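2-hydroxychromene-2-carboxylate isomerase (PDB 2IMF) catalyses the reversible, glutathione-dependent isomerization of 2-hydroxychromene-2-carboxylate to trans-o-hydroxybenzylidenepyruvate in bacterial naphthalene breakdown, as a kappa class glutathione transferase. Local coordinates at residues 103-108 with 127-132; 110-115 with 123-128; 169-174 with 182-187; 176-181 with 188-193. All coordinates share one frame; numbering follows the deposited sequence.

Interaction 1: residues 103-108 with 127-132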
# COMPACT_ATOMS: atom_id res chain seq x y z
N ALA A 103 7.06 22.48 -11.41
CA ALA A 103 6.24 22.25 -10.28
C ALA A 103 4.91 22.92 -10.41
O ALA A 103 3.87 22.40 -9.97
CB ALA A 103 6.95 22.79 -9.02
N ALA A 104 4.88 24.13 -10.98
CA ALA A 104 3.63 24.84 -11.12
C ALA A 104 2.68 24.07 -12.05
O ALA A 104 1.50 23.95 -11.74
CB ALA A 104 3.84 26.25 -11.63
N TYR A 105 3.22 23.59 -13.16
CA TYR A 105 2.39 22.77 -14.10
C TYR A 105 1.84 21.55 -13.36
O TYR A 105 0.64 21.28 -13.37
CB TYR A 105 3.16 22.33 -15.30
CG TYR A 105 2.39 21.50 -16.30
CD1 TYR A 105 1.55 22.09 -17.22
CD2 TYR A 105 2.43 20.14 -16.19
CE1 TYR A 105 0.87 21.31 -18.15
CE2 TYR A 105 1.77 19.34 -17.07
CZ TYR A 105 0.95 19.95 -18.06
OH TYR A 105 0.30 19.18 -18.98
N VAL A 106 2.70 20.80 -12.69
CA VAL A 106 2.26 19.57 -12.03
C VAL A 106 1.21 19.94 -10.99
O VAL A 106 0.18 19.23 -10.88
CB VAL A 106 3.48 18.85 -11.47
CG1 VAL A 106 3.02 17.69 -10.60
CG2 VAL A 106 4.36 18.37 -12.61
N ASN A 107 1.41 21.01 -10.19
CA ASN A 107 0.43 21.38 -9.21
C ASN A 107 -0.91 21.79 -9.81
O ASN A 107 -1.96 21.38 -9.35
CB ASN A 107 1.01 22.53 -8.33
CG ASN A 107 2.15 22.09 -7.41
OD1 ASN A 107 2.32 20.90 -7.12
ND2 ASN A 107 2.97 23.06 -6.98
N VAL A 108 -0.86 22.62 -10.83
CA VAL A 108 -2.12 23.10 -11.39
C VAL A 108 -2.90 21.94 -12.03
O VAL A 108 -4.12 21.84 -11.84
CB VAL A 108 -1.78 24.16 -12.49
CG1 VAL A 108 -2.95 24.42 -13.41
CG2 VAL A 108 -1.28 25.50 -11.83
N ALA A 127 -5.96 24.91 -22.63
CA ALA A 127 -6.10 26.37 -22.60
C ALA A 127 -6.25 26.91 -21.18
O ALA A 127 -5.75 27.98 -20.83
CB ALA A 127 -7.27 26.83 -23.48
N LEU A 128 -7.03 26.20 -20.36
CA LEU A 128 -7.23 26.64 -18.99
C LEU A 128 -5.91 26.65 -18.28
O LEU A 128 -5.57 27.59 -17.50
CB LEU A 128 -8.22 25.73 -18.26
CG LEU A 128 -9.69 25.83 -18.72
CD1 LEU A 128 -10.49 24.64 -18.31
CD2 LEU A 128 -10.30 27.06 -18.11
N VAL A 129 -5.13 25.57 -18.46
CA VAL A 129 -3.80 25.48 -17.77
C VAL A 129 -2.84 26.55 -18.31
O VAL A 129 -2.15 27.23 -17.47
CB VAL A 129 -3.24 24.05 -17.89
CG1 VAL A 129 -1.75 23.97 -17.51
CG2 VAL A 129 -4.08 23.13 -17.07
N SER A 130 -2.86 26.76 -19.63
CA SER A 130 -2.03 27.83 -20.22
C SER A 130 -2.33 29.16 -19.60
O SER A 130 -1.40 29.95 -19.27
CB SER A 130 -2.24 27.90 -21.73
OG SER A 130 -1.74 26.73 -22.36
N GLU A 131 -3.59 29.50 -19.41
CA GLU A 131 -4.00 30.79 -18.88
C GLU A 131 -3.42 30.91 -17.50
O GLU A 131 -2.87 31.96 -17.16
CB GLU A 131 -5.54 30.83 -18.78
CG GLU A 131 -6.07 31.69 -17.57
CD GLU A 131 -6.49 33.09 -17.91
OE1 GLU A 131 -7.30 33.27 -18.86
OE2 GLU A 131 -6.06 34.01 -17.18
N LYS A 132 -3.51 29.87 -16.69
CA LYS A 132 -2.97 29.89 -15.33
C LYS A 132 -1.46 30.10 -15.26
O LYS A 132 -0.96 30.79 -14.33
CB LYS A 132 -3.36 28.57 -14.63
CG LYS A 132 -2.90 28.40 -13.25
CD LYS A 132 -3.55 29.41 -12.28
CE LYS A 132 -2.88 29.29 -10.91
NZ LYS A 132 -1.45 29.79 -11.00
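The hydroxyl of Tyr105 is hydrogen-bonded to the carbonyl O of Met89, and this tether at the far end of the ring fixes the group that Val129 meets across the contact. A single methyl does the touching: Val129 CG1 reaches the ring obliquely and sits 3.8 Å from Tyr105 CE1, with CD1 at the same range. CG anti to the backbone N (chi1 -180°) swings the tyrosine ring out beside the neighbouring helix, where Trp135 lies nearly parallel to it and Phe140 and Phe93 pack around it. One turn further on, Val108 and Val129 lie alongside each other, pointing opposite ways, with Val108 CG1 4.0 Å from Val129 CG2. The other methyl of Val108, CG2, comes closest of all to the partner helix, 3.6 Å from Lys132 CG. Here only the aliphatic base of the lysine takes part, on the exposed margin of the contact. The interface is thus a short apolar seam, with the tyrosine hydroxyl bonded outside it. The two segment axes stay 10.6 Å apart at closest approach, running at 134° to one another. The pair belongs to the helical insertion that DsbA-like proteins and kappa class transferases carry within a thioredoxin fold.

Interaction 2: residues 110-115 with 123-128; sequences FNAVWG and ESLPAL
Ala112 and Val113, neighbours on the last turn of helix 99-115, share one partner, Leu125 at the start of helix 125-133. Followed along the chain, the turn begins at Phe110, which faces elsewhere: its ring meets Phe9 edge-to-face, while Trp114 CD1 lies at the ring edge, in its plane. Ala112 then directs its methyl at the other helix, CB standing 4.2 Å from Leu125 CD1. Val113 contributes a branch alongside, CG2 being 4.4 Å from Leu125 CD2. The leucine therefore meets the helix with both arms of its fork, one methyl per neighbour. A first torsion near 180° (chi1 -177°) carries the fork straight out from its own helix toward helix 99-115, and Met89 packs against it as well. These are loose van der Waals contacts, and all three residues are buried. The next side chain, Trp114, points away from Leu125: it gives its NE1 to Phe9 O and sets its ring edge-to-face with Phe80 of the substrate pocket. Over residues 111-115 the helix widens into a pi-type turn, the weak bond from Gly115 N to Phe110 O (3.3 Å) joining the regular one from Trp114 N; a beta carbon at Gly115 would collide with Asn111 O. The side chain of Val113 is about 7 Å from that of the substrate-binding Tyr84, so this buried corner, two consecutive helices joined by a loop, is part of the helical insertion lying just behind the active site.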
# COMPACT_ATOMS: atom_id res chain seq x y z
N PHE A 110 -2.65 18.62 -11.33
CA PHE A 110 -3.17 17.70 -10.34
C PHE A 110 -4.33 18.32 -9.63
O PHE A 110 -5.31 17.62 -9.30
CB PHE A 110 -2.04 17.26 -9.36
CG PHE A 110 -1.44 15.93 -9.71
CD1 PHE A 110 -2.25 14.85 -9.80
CD2 PHE A 110 -0.10 15.74 -9.81
CE1 PHE A 110 -1.73 13.58 -10.02
CE2 PHE A 110 0.44 14.50 -10.07
CZ PHE A 110 -0.38 13.43 -10.24
N ASN A 111 -4.26 19.62 -9.31
CA ASN A 111 -5.36 20.24 -8.56
C ASN A 111 -6.63 20.26 -9.42
O ASN A 111 -7.73 20.06 -8.90
CB ASN A 111 -4.99 21.69 -8.13
CG ASN A 111 -4.02 21.74 -6.95
OD1 ASN A 111 -3.96 20.83 -6.12
ND2 ASN A 111 -3.22 22.81 -6.91
N ALA A 112 -6.46 20.51 -10.72
CA ALA A 112 -7.63 20.49 -11.62
C ALA A 112 -8.24 19.10 -11.71
O ALA A 112 -9.48 18.93 -11.51
CB ALA A 112 -7.20 20.91 -13.02
N VAL A 113 -7.44 18.06 -11.98
CA VAL A 113 -7.97 16.72 -12.24
C VAL A 113 -8.44 16.04 -10.96
O VAL A 113 -9.57 15.59 -10.89
CB VAL A 113 -6.88 15.84 -12.96
CG1 VAL A 113 -7.38 14.38 -13.14
CG2 VAL A 113 -6.53 16.43 -14.34
N TRP A 114 -7.65 16.08 -9.88
CA TRP A 114 -7.99 15.33 -8.70
C TRP A 114 -8.47 16.22 -7.58
O TRP A 114 -9.12 15.71 -6.67
CB TRP A 114 -6.79 14.43 -8.28
CG TRP A 114 -6.66 13.29 -9.07
CD1 TRP A 114 -5.77 13.09 -10.10
CD2 TRP A 114 -7.50 12.14 -9.03
NE1 TRP A 114 -6.02 11.86 -10.71
CE2 TRP A 114 -7.09 11.27 -10.05
CE3 TRP A 114 -8.60 11.77 -8.22
CZ2 TRP A 114 -7.68 10.01 -10.24
CZ3 TRP A 114 -9.16 10.56 -8.38
CH2 TRP A 114 -8.73 9.69 -9.41
N GLY A 115 -8.16 17.49 -7.59
CA GLY A 115 -8.73 18.41 -6.59
C GLY A 115 -10.13 18.82 -6.96
O GLY A 115 -11.01 18.93 -6.08
N GLU A 123 -11.23 19.00 -23.56
CA GLU A 123 -10.59 19.60 -24.71
C GLU A 123 -10.06 21.01 -24.40
O GLU A 123 -9.01 21.41 -24.93
CB GLU A 123 -11.60 19.67 -25.87
CG GLU A 123 -11.65 18.35 -26.64
CD GLU A 123 -10.65 18.33 -27.81
OE1 GLU A 123 -10.96 18.90 -28.88
OE2 GLU A 123 -9.53 17.76 -27.65
N SER A 124 -10.71 21.69 -23.47
CA SER A 124 -10.29 23.03 -23.09
C SER A 124 -9.26 23.02 -21.98
O SER A 124 -8.83 24.12 -21.52
CB SER A 124 -11.48 23.89 -22.66
OG SER A 124 -12.27 23.14 -21.75
N LEU A 125 -8.92 21.87 -21.41
CA LEU A 125 -7.97 21.94 -20.26
C LEU A 125 -6.57 22.48 -20.63
O LEU A 125 -6.08 23.30 -19.82
CB LEU A 125 -7.90 20.57 -19.55
CG LEU A 125 -7.03 20.47 -18.31
CD1 LEU A 125 -7.55 21.40 -17.17
CD2 LEU A 125 -7.10 18.99 -17.84
N PRO A 126 -6.01 22.16 -21.81
CA PRO A 126 -4.75 22.81 -22.13
C PRO A 126 -4.89 24.33 -22.11
O PRO A 126 -3.97 25.02 -21.59
CB PRO A 126 -4.44 22.25 -23.51
CG PRO A 126 -5.02 20.89 -23.46
CD PRO A 126 -6.36 21.10 -22.78
N ALA A 127 -5.96 24.91 -22.63
CA ALA A 127 -6.10 26.37 -22.60
C ALA A 127 -6.25 26.91 -21.18
O ALA A 127 -5.75 27.98 -20.83
CB ALA A 127 -7.27 26.83 -23.48
N LEU A 128 -7.03 26.20 -20.36
CA LEU A 128 -7.23 26.64 -18.99
C LEU A 128 -5.91 26.65 -18.28
O LEU A 128 -5.57 27.59 -17.50
CB LEU A 128 -8.22 25.73 -18.26
CG LEU A 128 -9.69 25.83 -18.72
CD1 LEU A 128 -10.49 24.64 -18.31
CD2 LEU A 128 -10.30 27.06 -18.11

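Interaction 3: residues 169-174 with 182-187; sequences PTMFLG and DRLFML. With GSH (glutathione), chain E.
Met171 is folded into a hook, bent at both chi2 (72°) and chi3 (51°), and the hook is wrapped about one methyl of Leu184. Its terminal CE lies 3.7 Å from Leu184 CD2, with CG and SD also close to that carbon, and the thioether lies across the leucine. Further along strand 170-173, Leu173 CB presses 3.8 Å from Leu187 CD1, while the sister methyl of Leu187, CD2, leans toward Met171 CB. Val3 and Phe5 of the adjoining strand complete this apolar layer between sheet and helix. The polar chemistry gathers just ahead of the helix. Asp182 OD2 accepts a hydrogen bond of 2.7 Å from the amino nitrogen N1 of glutathione and forms a salt bridge with Arg183 of the second subunit. Within the chain, Arg183 NH1 donates to Asp182 O (3.1 Å) from well above the carbonyl plane; the bond is fairly straight at hydrogen (159°) but is not aimed at a lone pair. Replacing Asp182 by an alanine would probably leave the glutathione amino group without this acceptor and cost Arg183 of the second subunit one of its acidic partners. Because Asp182 OD2 lies close to its counterpart in the second subunit, the paired arginines and amino groups probably offset that repulsion, which implies that binding the gamma-glutamyl end of glutathione and joining the subunits draw on the same charges.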
# COMPACT_ATOMS: atom_id res chain seq x y z
N PRO A 169 2.72 6.69 -7.25
CA PRO A 169 3.91 7.58 -7.27
C PRO A 169 5.13 6.80 -6.82
O PRO A 169 5.07 6.01 -5.88
CB PRO A 169 3.57 8.68 -6.22
CG PRO A 169 2.62 7.93 -5.23
CD PRO A 169 1.84 6.90 -6.07
N THR A 170 6.27 7.10 -7.47
CA THR A 170 7.55 6.44 -7.11
C THR A 170 8.54 7.58 -6.84
O THR A 170 8.57 8.57 -7.59
CB THR A 170 8.00 5.42 -8.14
OG1 THR A 170 7.04 4.36 -8.13
CG2 THR A 170 9.33 4.82 -7.70
N MET A 171 9.32 7.42 -5.78
CA MET A 171 10.28 8.46 -5.34
C MET A 171 11.63 7.80 -5.18
O MET A 171 11.69 6.70 -4.60
CB MET A 171 9.90 9.17 -4.02
CG MET A 171 8.71 10.06 -4.16
SD MET A 171 7.06 9.34 -4.34
CE MET A 171 6.95 8.16 -2.99
N PHE A 172 12.73 8.48 -5.58
CA PHE A 172 14.09 7.95 -5.30
C PHE A 172 14.81 9.04 -4.56
O PHE A 172 14.75 10.23 -4.94
CB PHE A 172 14.90 7.67 -6.57
CG PHE A 172 14.48 6.47 -7.39
CD1 PHE A 172 13.37 6.56 -8.22
CD2 PHE A 172 15.20 5.30 -7.33
CE1 PHE A 172 13.01 5.47 -9.01
CE2 PHE A 172 14.85 4.22 -8.11
CZ PHE A 172 13.79 4.31 -8.95
N LEU A 173 15.64 8.57 -3.64
CA LEU A 173 16.71 9.38 -3.00
C LEU A 173 17.94 8.49 -3.06
O LEU A 173 17.99 7.41 -2.46
CB LEU A 173 16.35 9.73 -1.61
CG LEU A 173 17.45 10.52 -0.90
CD1 LEU A 173 17.66 11.85 -1.60
CD2 LEU A 173 16.88 10.76 0.46
N GLY A 174 18.96 8.90 -3.82
CA GLY A 174 20.14 8.08 -3.86
C GLY A 174 19.76 6.78 -4.53
O GLY A 174 19.14 6.79 -5.60
N ASP A 182 1.99 6.58 0.81
CA ASP A 182 2.11 6.03 2.17
C ASP A 182 3.51 5.51 2.47
O ASP A 182 3.69 4.84 3.49
CB ASP A 182 1.10 4.92 2.38
CG ASP A 182 1.22 3.81 1.37
OD1 ASP A 182 2.16 3.84 0.53
OD2 ASP A 182 0.41 2.86 1.42
N ARG A 183 4.50 5.84 1.64
CA ARG A 183 5.91 5.59 2.01
C ARG A 183 6.69 6.91 2.07
O ARG A 183 7.92 6.88 2.25
CB ARG A 183 6.52 4.62 1.02
CG ARG A 183 5.94 3.22 1.17
CD ARG A 183 6.14 2.56 2.52
NE ARG A 183 5.65 1.16 2.55
CZ ARG A 183 4.36 0.87 2.67
NH1 ARG A 183 3.48 1.83 2.96
NH2 ARG A 183 4.03 -0.41 2.63
N LEU A 184 6.02 8.03 1.90
CA LEU A 184 6.72 9.31 1.97
C LEU A 184 7.30 9.48 3.36
O LEU A 184 8.34 10.11 3.48
CB LEU A 184 5.81 10.47 1.51
CG LEU A 184 5.68 10.57 -0.01
CD1 LEU A 184 4.61 11.60 -0.30
CD2 LEU A 184 6.96 10.99 -0.64
N PHE A 185 6.75 8.85 4.38
CA PHE A 185 7.34 9.03 5.73
C PHE A 185 8.72 8.43 5.74
O PHE A 185 9.64 8.94 6.46
CB PHE A 185 6.47 8.46 6.84
CG PHE A 185 6.53 6.96 6.97
CD1 PHE A 185 5.68 6.12 6.25
CD2 PHE A 185 7.40 6.39 7.88
CE1 PHE A 185 5.76 4.72 6.41
CE2 PHE A 185 7.50 5.04 8.06
CZ PHE A 185 6.67 4.16 7.32
N MET A 186 8.96 7.40 4.92
CA MET A 186 10.30 6.82 4.94
C MET A 186 11.26 7.67 4.17
O MET A 186 12.48 7.79 4.55
CB MET A 186 10.28 5.43 4.31
CG MET A 186 9.50 4.40 5.11
SD MET A 186 9.55 2.82 4.21
CE MET A 186 8.68 1.72 5.29
N LEU A 187 10.82 8.29 3.08
CA LEU A 187 11.67 9.21 2.35
C LEU A 187 11.99 10.39 3.29
O LEU A 187 13.16 10.83 3.31
CB LEU A 187 10.86 9.75 1.17
CG LEU A 187 11.55 10.91 0.40
CD1 LEU A 187 12.91 10.63 -0.24
CD2 LEU A 187 10.69 11.46 -0.64
N1 GSH E . -0.44 2.15 -1.06
CA1 GSH E . -0.28 3.11 -2.10
C1 GSH E . -0.21 4.54 -1.68
O11 GSH E . 0.19 5.39 -2.47
O12 GSH E . -0.81 4.68 -0.59
CB1 GSH E . -0.84 2.66 -3.45
CG1 GSH E . -0.25 3.30 -4.71
CD1 GSH E . -0.92 2.74 -5.93
OE1 GSH E . -1.87 1.82 -5.80
N2 GSH E . -0.58 3.19 -7.12
CA2 GSH E . -1.04 2.60 -8.37
C2 GSH E . -0.05 1.73 -9.02
O2 GSH E . 1.23 2.17 -9.10
CB2 GSH E . -1.40 3.77 -9.34
SG2 GSH E . -2.91 4.66 -8.83
N3 GSH E . -0.37 0.56 -9.47
CA3 GSH E . 0.68 -0.36 -9.90
C3 GSH E . 0.65 -1.58 -9.02
O31 GSH E . 1.50 -2.46 -9.22
O32 GSH E . -0.27 -1.71 -8.14

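Interaction 4: residues 176-181 with 188-193. With GSH (glutathione), chain E.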
# COMPACT_ATOMS: atom_id res chain seq x y z
N GLU A 176 17.78 4.53 -3.07
CA GLU A 176 16.55 4.00 -2.39
C GLU A 176 15.39 4.52 -3.17
O GLU A 176 15.27 5.71 -3.55
CB GLU A 176 16.41 4.51 -0.98
CG GLU A 176 17.38 3.74 -0.06
CD GLU A 176 17.27 4.19 1.36
OE1 GLU A 176 17.51 5.34 1.70
OE2 GLU A 176 16.92 3.32 2.19
N MET A 177 14.49 3.58 -3.36
CA MET A 177 13.20 3.74 -4.12
C MET A 177 12.07 3.43 -3.17
O MET A 177 12.11 2.39 -2.46
CB MET A 177 13.09 2.76 -5.29
CG MET A 177 11.93 3.16 -6.28
SD MET A 177 11.67 2.13 -7.65
CE MET A 177 10.66 0.92 -6.84
N TRP A 178 11.07 4.32 -3.10
CA TRP A 178 9.79 4.06 -2.39
C TRP A 178 8.66 4.22 -3.35
O TRP A 178 8.63 5.17 -4.12
CB TRP A 178 9.64 4.99 -1.20
CG TRP A 178 10.73 4.94 -0.11
CD1 TRP A 178 10.80 4.08 0.90
CD2 TRP A 178 11.94 5.71 -0.12
NE1 TRP A 178 11.99 4.31 1.64
CE2 TRP A 178 12.68 5.31 1.01
CE3 TRP A 178 12.45 6.70 -0.95
CZ2 TRP A 178 13.92 5.86 1.35
CZ3 TRP A 178 13.70 7.28 -0.59
CH2 TRP A 178 14.39 6.87 0.55
N TRP A 179 7.67 3.35 -3.17
CA TRP A 179 6.47 3.44 -3.98
C TRP A 179 5.30 3.69 -3.07
O TRP A 179 5.10 2.94 -2.10
CB TRP A 179 6.24 2.15 -4.71
CG TRP A 179 4.89 2.02 -5.37
CD1 TRP A 179 4.35 2.77 -6.35
CD2 TRP A 179 3.95 0.97 -5.09
NE1 TRP A 179 3.10 2.27 -6.70
CE2 TRP A 179 2.86 1.14 -5.97
CE3 TRP A 179 3.97 -0.15 -4.27
CZ2 TRP A 179 1.77 0.25 -6.00
CZ3 TRP A 179 2.87 -1.04 -4.27
CH2 TRP A 179 1.79 -0.83 -5.14
N GLY A 180 4.56 4.76 -3.35
CA GLY A 180 3.35 5.09 -2.62
C GLY A 180 3.42 6.40 -1.86
O GLY A 180 4.46 6.73 -1.25
N ASN A 181 2.28 7.11 -1.82
CA ASN A 181 2.17 8.25 -0.91
C ASN A 181 2.38 7.80 0.50
O ASN A 181 2.97 8.57 1.30
CB ASN A 181 0.78 8.92 -1.10
CG ASN A 181 0.48 9.82 0.00
OD1 ASN A 181 1.07 10.92 0.01
ND2 ASN A 181 -0.40 9.44 0.90
N GLU A 188 11.05 10.85 4.09
CA GLU A 188 11.26 12.00 4.92
C GLU A 188 12.29 11.57 5.96
O GLU A 188 13.23 12.34 6.27
CB GLU A 188 9.97 12.46 5.51
CG GLU A 188 9.15 13.23 4.43
CD GLU A 188 7.67 13.27 4.76
OE1 GLU A 188 7.23 12.87 5.87
OE2 GLU A 188 6.89 13.74 3.88
N SER A 189 12.21 10.38 6.50
CA SER A 189 13.20 9.97 7.49
C SER A 189 14.60 9.87 6.87
O SER A 189 15.64 10.29 7.53
CB SER A 189 12.82 8.61 8.07
OG SER A 189 11.74 8.75 8.95
N ALA A 190 14.75 9.38 5.67
CA ALA A 190 16.04 9.30 5.01
C ALA A 190 16.57 10.72 4.79
O ALA A 190 17.79 10.93 4.89
CB ALA A 190 15.93 8.58 3.67
N MET A 191 15.72 11.66 4.41
CA MET A 191 16.18 13.02 4.18
C MET A 191 16.70 13.58 5.47
O MET A 191 17.75 14.23 5.44
CB MET A 191 15.17 13.82 3.46
CG MET A 191 14.83 13.24 2.08
SD MET A 191 13.80 14.43 1.20
CE MET A 191 12.25 14.10 1.95
N GLY A 192 15.98 13.37 6.57
CA GLY A 192 16.41 13.87 7.88
C GLY A 192 17.74 13.27 8.24
O GLY A 192 18.61 14.01 8.74
N ARG A 193 17.95 11.98 8.05
CA ARG A 193 19.25 11.39 8.38
C ARG A 193 20.34 12.08 7.61
O ARG A 193 21.43 12.32 8.17
CB ARG A 193 19.24 9.87 8.11
CG ARG A 193 18.46 9.06 9.18
CD ARG A 193 18.64 7.53 9.13
NE ARG A 193 18.14 6.97 7.85
CZ ARG A 193 16.88 6.64 7.63
NH1 ARG A 193 16.01 6.79 8.62
NH2 ARG A 193 16.50 6.14 6.44
N1 GSH E . -0.44 2.15 -1.06
CA1 GSH E . -0.28 3.11 -2.10
C1 GSH E . -0.21 4.54 -1.68
O11 GSH E . 0.19 5.39 -2.47
O12 GSH E . -0.81 4.68 -0.59
CB1 GSH E . -0.84 2.66 -3.45
CG1 GSH E . -0.25 3.30 -4.71
CD1 GSH E . -0.92 2.74 -5.93
OE1 GSH E . -1.87 1.82 -5.80
N2 GSH E . -0.58 3.19 -7.12
CA2 GSH E . -1.04 2.60 -8.37
C2 GSH E . -0.05 1.73 -9.02
O2 GSH E . 1.23 2.17 -9.10
CB2 GSH E . -1.40 3.77 -9.34
SG2 GSH E . -2.91 4.66 -8.83
N3 GSH E . -0.37 0.56 -9.47
CA3 GSH E . 0.68 -0.36 -9.90
C3 GSH E . 0.65 -1.58 -9.02
O31 GSH E . 1.50 -2.46 -9.22
O32 GSH E . -0.27 -1.71 -8.14
O HOH W 1 18.76 5.78 4.15
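Glu176 and Ala190 bring strand 176-179 and segment 188-193 of helix 184-198 nearest together, 9.1 Å between their CA atoms, and the backbones have parted to 10.9 Å between the CA atoms of Trp178 and Glu188. The gap is spanned by Trp178, whose CG lies anti to the carbonyl carbon (chi1 -59°), which sends the indole toward the helix; its six-membered ring arrives with the far corner, CH2 being 3.9 Å from Ala190 CB, the methyl approaching obliquely. At the margin a water links opposite charges whose own atoms do not meet. It donates to Glu176 OE1 at 2.8 Å and accepts from Arg193 NH2 at 3.2 Å, in the plane of the guanidinium group, which lays one face over Ser189 O and Ala190 CA. Trp179 leaves the strand on the opposite face, toward glutathione. Its trans first torsion (chi1 168°) turns NE1 to glutathione O2, 3.0 Å away near the ring plane, though the bond is bent (143°). Just beyond, Asn181 N donates to glutathione O11 over 2.8 Å, next to Gly180, whose backbone angles demand glycine and where a beta carbon would crowd that carboxylate. An alanine in place of Trp179 would probably leave glutathione O2 without this donor and open a gap beside the tripeptide. The edge strand pairs with strand 170-173, and Trp178 is flanked by Met186 and Leu187 of helix 184-198, while Tyr62 OH of the second subunit is hydrogen-bonded to Trp179 N.

The four contacts form two pairs on opposite sides of the chain's centre. Interactions 1 and 2 come first along the chain, their centres 8 Å apart, and both join helix 99-115 to helix 125-133 within the helical insertion. Interactions 3 and 4 follow, with centres only 4 Å apart and their segments alternating in sequence; they set the neighbouring strands 170-173 and 176-179 against helix 184-198, the beta-beta-alpha half of the thioredoxin fold. Centres of the two pairs lie 25 to 29 Å apart, without touching. The second pair meets glutathione and the second subunit, whereas the first shapes the helical side, near which the substrate pocket lies.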